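Local coordinates for isocitrate dehydrogenase [NAD] subunit 1, mitochondrial (Saccharomyces cerevisiae, PDB 3BLX), which takes part in the NAD-dependent oxidation and decarboxylation of isocitrate to 2-oxoglutarate in the citric acid cycle, and also binds the 5' leaders of mitochondrial mRNAs, at residues P84-Q87 with L93-A96; T19-P24 with V67-R72. All coordinates share one frame; numbering follows the deposited sequence.

In the fold
After the short strand 13-14 the chain enters strand 17-25. It then runs through helix 27-42 and strand 47-51 to helix 60-73, where contact 2 (19-24 with 67-72) closes a long loop by setting that helix against the strand. Strand 75-80 follows. Contact 1 (84-87 with 93-96) then closes a much shorter turn between helices 84-88 and 92-99. The two contacts lie in series and neither nest nor cross. Their centres are about 16 Å apart, but they meet where A96 CB packs on V67 CG2 at 3.6 Å. Helix 60-73 thus links the sheet at strand 17-25 to helix 92-99.

Contact 1 (P84-Q87 with L93-A96)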
loop_
_atom_site.group_PDB
_atom_site.type_symbol
_atom_site.label_atom_id
_atom_site.label_comp_id
_atom_site.label_asym_id
_atom_site.label_seq_id
_atom_site.Cartn_x
_atom_site.Cartn_y
_atom_site.Cartn_z
ATOM N N PRO E 84 7.640 12.438 -35.862
ATOM C CA PRO E 84 6.590 11.430 -36.060
ATOM C C PRO E 84 6.176 10.751 -34.747
ATOM O O PRO E 84 5.023 10.323 -34.620
ATOM C CB PRO E 84 7.244 10.421 -37.012
ATOM C CG PRO E 84 8.396 11.153 -37.635
ATOM C CD PRO E 84 8.872 12.119 -36.600
ATOM N N ALA E 85 7.099 10.665 -33.789
ATOM C CA ALA E 85 6.819 10.058 -32.486
ATOM C C ALA E 85 5.692 10.768 -31.709
ATOM O O ALA E 85 4.706 10.131 -31.333
ATOM C CB ALA E 85 8.101 9.963 -31.639
ATOM N N ASP E 86 5.823 12.077 -31.479
ATOM C CA ASP E 86 4.809 12.830 -30.731
ATOM C C ASP E 86 3.413 12.747 -31.365
ATOM O O ASP E 86 2.413 12.663 -30.651
ATOM C CB ASP E 86 5.231 14.300 -30.536
ATOM C CG ASP E 86 4.400 15.031 -29.462
ATOM O OD1 ASP E 86 4.542 14.704 -28.259
ATOM O OD2 ASP E 86 3.623 15.948 -29.823
ATOM N N GLN E 87 3.350 12.763 -32.696
ATOM C CA GLN E 87 2.078 12.757 -33.419
ATOM C C GLN E 87 1.318 11.420 -33.339
ATOM O O GLN E 87 0.103 11.371 -33.539
ATOM C CB GLN E 87 2.299 13.164 -34.881
ATOM C CG GLN E 87 2.907 14.559 -35.053
ATOM C CD GLN E 87 3.264 14.888 -36.498
ATOM O OE1 GLN E 87 3.198 14.027 -37.384
ATOM N NE2 GLN E 87 3.645 16.143 -36.739
ATOM N N LEU E 93 7.959 11.302 -23.784
ATOM C CA LEU E 93 7.012 12.066 -22.991
ATOM C C LEU E 93 5.690 11.348 -22.874
ATOM O O LEU E 93 5.173 11.165 -21.764
ATOM C CB LEU E 93 6.781 13.453 -23.597
ATOM C CG LEU E 93 6.629 14.627 -22.628
ATOM C CD1 LEU E 93 5.529 15.533 -23.118
ATOM C CD2 LEU E 93 6.375 14.187 -21.161
ATOM N N ASN E 94 5.151 10.954 -24.020
ATOM C CA ASN E 94 3.877 10.258 -24.065
ATOM C C ASN E 94 3.895 8.910 -23.335
ATOM O O ASN E 94 2.898 8.509 -22.749
ATOM C CB ASN E 94 3.420 10.070 -25.503
ATOM C CG ASN E 94 2.992 11.358 -26.156
ATOM O OD1 ASN E 94 2.284 12.170 -25.570
ATOM N ND2 ASN E 94 3.410 11.546 -27.387
ATOM N N VAL E 95 5.010 8.194 -23.357
ATOM C CA VAL E 95 4.989 6.929 -22.691
ATOM C C VAL E 95 5.092 7.189 -21.202
ATOM O O VAL E 95 4.455 6.509 -20.405
ATOM C CB VAL E 95 6.034 5.864 -23.232
ATOM C CG1 VAL E 95 6.431 6.140 -24.643
ATOM C CG2 VAL E 95 7.244 5.760 -22.353
ATOM N N ALA E 96 5.860 8.204 -20.822
ATOM C CA ALA E 96 5.955 8.567 -19.411
ATOM C C ALA E 96 4.591 8.942 -18.826
ATOM O O ALA E 96 4.232 8.491 -17.745
ATOM C CB ALA E 96 6.944 9.667 -19.228
#
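D86 and N94 carry this contact, and it is mainly polar. OD1 of D86 lies 3.5 Å from ND2 of N94. The same ND2 also lies 3.6 Å from the D86 backbone O, so the amide nitrogen sits beside both the carboxylate and the main chain of D86. The firmer polar partners lie elsewhere. K78 forms a salt bridge with D86 OD1, the W81 backbone N bonds to D86 OD2, and the H90 backbone O accepts from N94 ND2. Both oxygens of the buried carboxylate are therefore satisfied, and its charge is probably balanced by the lysine.

The two side chains cross at about a right angle, yet the carboxylate and amide planes are only 20° apart. The CG of D86 stands anti to its own N (chi1 -165°), which swings the carboxylate round so that OD1 ends near N94 ND2.

Packing is slight. The two segments bury 98 Å² between them, and the closest CA atoms, of D86 and N94, are 7.2 Å apart. K78 also lies against the side chains of L93 and N94, so strand 75-80 backs the pair.

The contact joins two short successive helices beside what is probably the substrate site, as in other isocitrate and isopropylmalate dehydrogenases. N94 lies about 4 Å, side chain to side chain, from R98, which probably binds substrate, as in related enzymes.

Contact 2 (T19-P24 with V67-R72); sequences TVTLIP and VESLKR
S69, which meets T21 across the contact, also lies over one face of the R72 guanidinium. E68 O lies over the same face, 3.3 Å from the guanidinium plane, and S69 CA sits beside it over the outer part of the group. The group's NH2 forms a salt bridge with E50, and NH1 makes a weak bond to the backbone O of E205 in the second subunit, another copy of this protein.

The centre of the contact is a pair of hydroxyls. T21 OG1 and S69 OG are hydrogen-bonded at 2.6 Å. In S69 the OG is anti to the backbone N (chi1 178°), which places it against the strand. In T21 the OG1 stands beside the backbone N (chi1 -60°), and the methyl CG2 packs 4.0 Å from S69 CB. L70 adds an apolar touch, with its CD2 4.1 Å from T21 CB. L70 also packs on L97 of helix 92-99.

N73 ND2 bonds to T21 OG1, and E50 makes a weak bond to S69 OG. A valine in place of T21 would probably cost S69 OG its hydroxyl mate, leaving it the weak bond to E50, and cost N73 ND2 the acceptor it uses here.

Helix 60-73 is the connection of a beta-alpha-beta unit between the parallel strands 47-51 and 75-80, and it packs on strand 17-25, which runs between them. L22 points away from it and packs against helix 27-42. Here the helix is joined to the sheet by paired hydroxyls as well as by apolar packing, so its placement probably depends on a small buried polar network.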
loop_
_atom_site.group_PDB
_atom_site.type_symbol
_atom_site.label_atom_id
_atom_site.label_comp_id
_atom_site.label_asym_id
_atom_site.label_seq_id
_atom_site.Cartn_x
_atom_site.Cartn_y
_atom_site.Cartn_z
ATOM N N THR E 19 -1.186 26.670 -10.030
ATOM C CA THR E 19 0.068 26.426 -10.729
ATOM C C THR E 19 -0.163 25.310 -11.737
ATOM O O THR E 19 -0.441 24.196 -11.343
ATOM C CB THR E 19 1.175 25.981 -9.777
ATOM O OG1 THR E 19 1.366 26.991 -8.792
ATOM C CG2 THR E 19 2.471 25.778 -10.537
ATOM N N VAL E 20 -0.088 25.601 -13.031
ATOM C CA VAL E 20 -0.182 24.523 -14.009
ATOM C C VAL E 20 1.088 24.304 -14.838
ATOM O O VAL E 20 1.783 25.230 -15.218
ATOM C CB VAL E 20 -1.444 24.612 -14.897
ATOM C CG1 VAL E 20 -2.403 25.663 -14.345
ATOM C CG2 VAL E 20 -1.072 24.847 -16.331
ATOM N N THR E 21 1.398 23.040 -15.072
ATOM C CA THR E 21 2.533 22.666 -15.900
ATOM C C THR E 21 2.326 23.120 -17.347
ATOM O O THR E 21 1.232 22.946 -17.930
ATOM C CB THR E 21 2.785 21.147 -15.830
ATOM O OG1 THR E 21 3.061 20.789 -14.482
ATOM C CG2 THR E 21 3.988 20.723 -16.674
ATOM N N LEU E 22 3.362 23.732 -17.913
ATOM C CA LEU E 22 3.322 24.145 -19.308
ATOM C C LEU E 22 4.492 23.502 -20.025
ATOM O O LEU E 22 5.651 23.715 -19.661
ATOM C CB LEU E 22 3.407 25.667 -19.435
ATOM C CG LEU E 22 3.200 26.172 -20.857
ATOM C CD1 LEU E 22 1.918 25.639 -21.392
ATOM C CD2 LEU E 22 3.140 27.637 -20.839
ATOM N N ILE E 23 4.193 22.690 -21.030
ATOM C CA ILE E 23 5.231 22.026 -21.811
ATOM C C ILE E 23 5.043 22.463 -23.249
ATOM O O ILE E 23 4.194 21.910 -23.957
ATOM C CB ILE E 23 5.072 20.500 -21.748
ATOM C CG1 ILE E 23 5.185 19.988 -20.318
ATOM C CG2 ILE E 23 6.101 19.813 -22.601
ATOM C CD1 ILE E 23 4.611 18.591 -20.118
ATOM N N PRO E 24 5.824 23.461 -23.701
ATOM C CA PRO E 24 5.528 24.144 -24.964
ATOM C C PRO E 24 5.842 23.289 -26.189
ATOM O O PRO E 24 5.116 23.324 -27.160
ATOM C CB PRO E 24 6.431 25.378 -24.912
ATOM C CG PRO E 24 6.910 25.459 -23.490
ATOM C CD PRO E 24 6.998 24.052 -23.046
ATOM N N VAL E 67 7.195 15.051 -15.859
ATOM C CA VAL E 67 6.452 14.091 -15.075
ATOM C C VAL E 67 6.407 14.582 -13.639
ATOM O O VAL E 67 5.346 14.634 -13.029
ATOM C CB VAL E 67 7.061 12.649 -15.184
ATOM C CG1 VAL E 67 6.439 11.690 -14.180
ATOM C CG2 VAL E 67 6.868 12.113 -16.574
ATOM N N GLU E 68 7.556 14.983 -13.121
ATOM C CA GLU E 68 7.668 15.452 -11.747
ATOM C C GLU E 68 6.815 16.710 -11.501
ATOM O O GLU E 68 6.154 16.839 -10.462
ATOM C CB GLU E 68 9.142 15.671 -11.385
ATOM C CG GLU E 68 9.531 15.131 -9.985
ATOM C CD GLU E 68 9.066 13.677 -9.728
ATOM O OE1 GLU E 68 8.546 13.407 -8.624
ATOM O OE2 GLU E 68 9.217 12.797 -10.613
ATOM N N SER E 69 6.805 17.609 -12.479
ATOM C CA SER E 69 5.962 18.782 -12.413
ATOM C C SER E 69 4.479 18.427 -12.422
ATOM O O SER E 69 3.711 19.002 -11.655
ATOM C CB SER E 69 6.308 19.736 -13.548
ATOM O OG SER E 69 5.475 20.875 -13.533
ATOM N N LEU E 70 4.075 17.477 -13.273
ATOM C CA LEU E 70 2.688 17.012 -13.287
ATOM C C LEU E 70 2.282 16.320 -12.003
ATOM O O LEU E 70 1.156 16.468 -11.568
ATOM C CB LEU E 70 2.417 16.113 -14.452
ATOM C CG LEU E 70 2.129 16.909 -15.724
ATOM C CD1 LEU E 70 2.263 16.013 -16.926
ATOM C CD2 LEU E 70 0.757 17.544 -15.683
ATOM N N LYS E 71 3.203 15.599 -11.377
ATOM C CA LYS E 71 2.895 14.963 -10.122
ATOM C C LYS E 71 2.556 15.987 -9.039
ATOM O O LYS E 71 1.675 15.746 -8.201
ATOM C CB LYS E 71 4.036 14.057 -9.696
ATOM C CG LYS E 71 3.926 12.678 -10.324
ATOM C CD LYS E 71 5.271 11.972 -10.476
ATOM C CE LYS E 71 5.545 10.980 -9.368
ATOM N NZ LYS E 71 6.691 10.142 -9.779
ATOM N N ARG E 72 3.241 17.129 -9.090
ATOM C CA ARG E 72 3.010 18.209 -8.153
ATOM C C ARG E 72 1.763 19.003 -8.492
ATOM O O ARG E 72 0.971 19.305 -7.626
ATOM C CB ARG E 72 4.198 19.149 -8.130
ATOM C CG ARG E 72 5.474 18.553 -7.612
ATOM C CD ARG E 72 6.469 19.640 -7.260
ATOM N NE ARG E 72 6.941 20.335 -8.450
ATOM C CZ ARG E 72 7.908 19.871 -9.232
ATOM N NH1 ARG E 72 8.490 18.718 -8.933
ATOM N NH2 ARG E 72 8.300 20.550 -10.303
#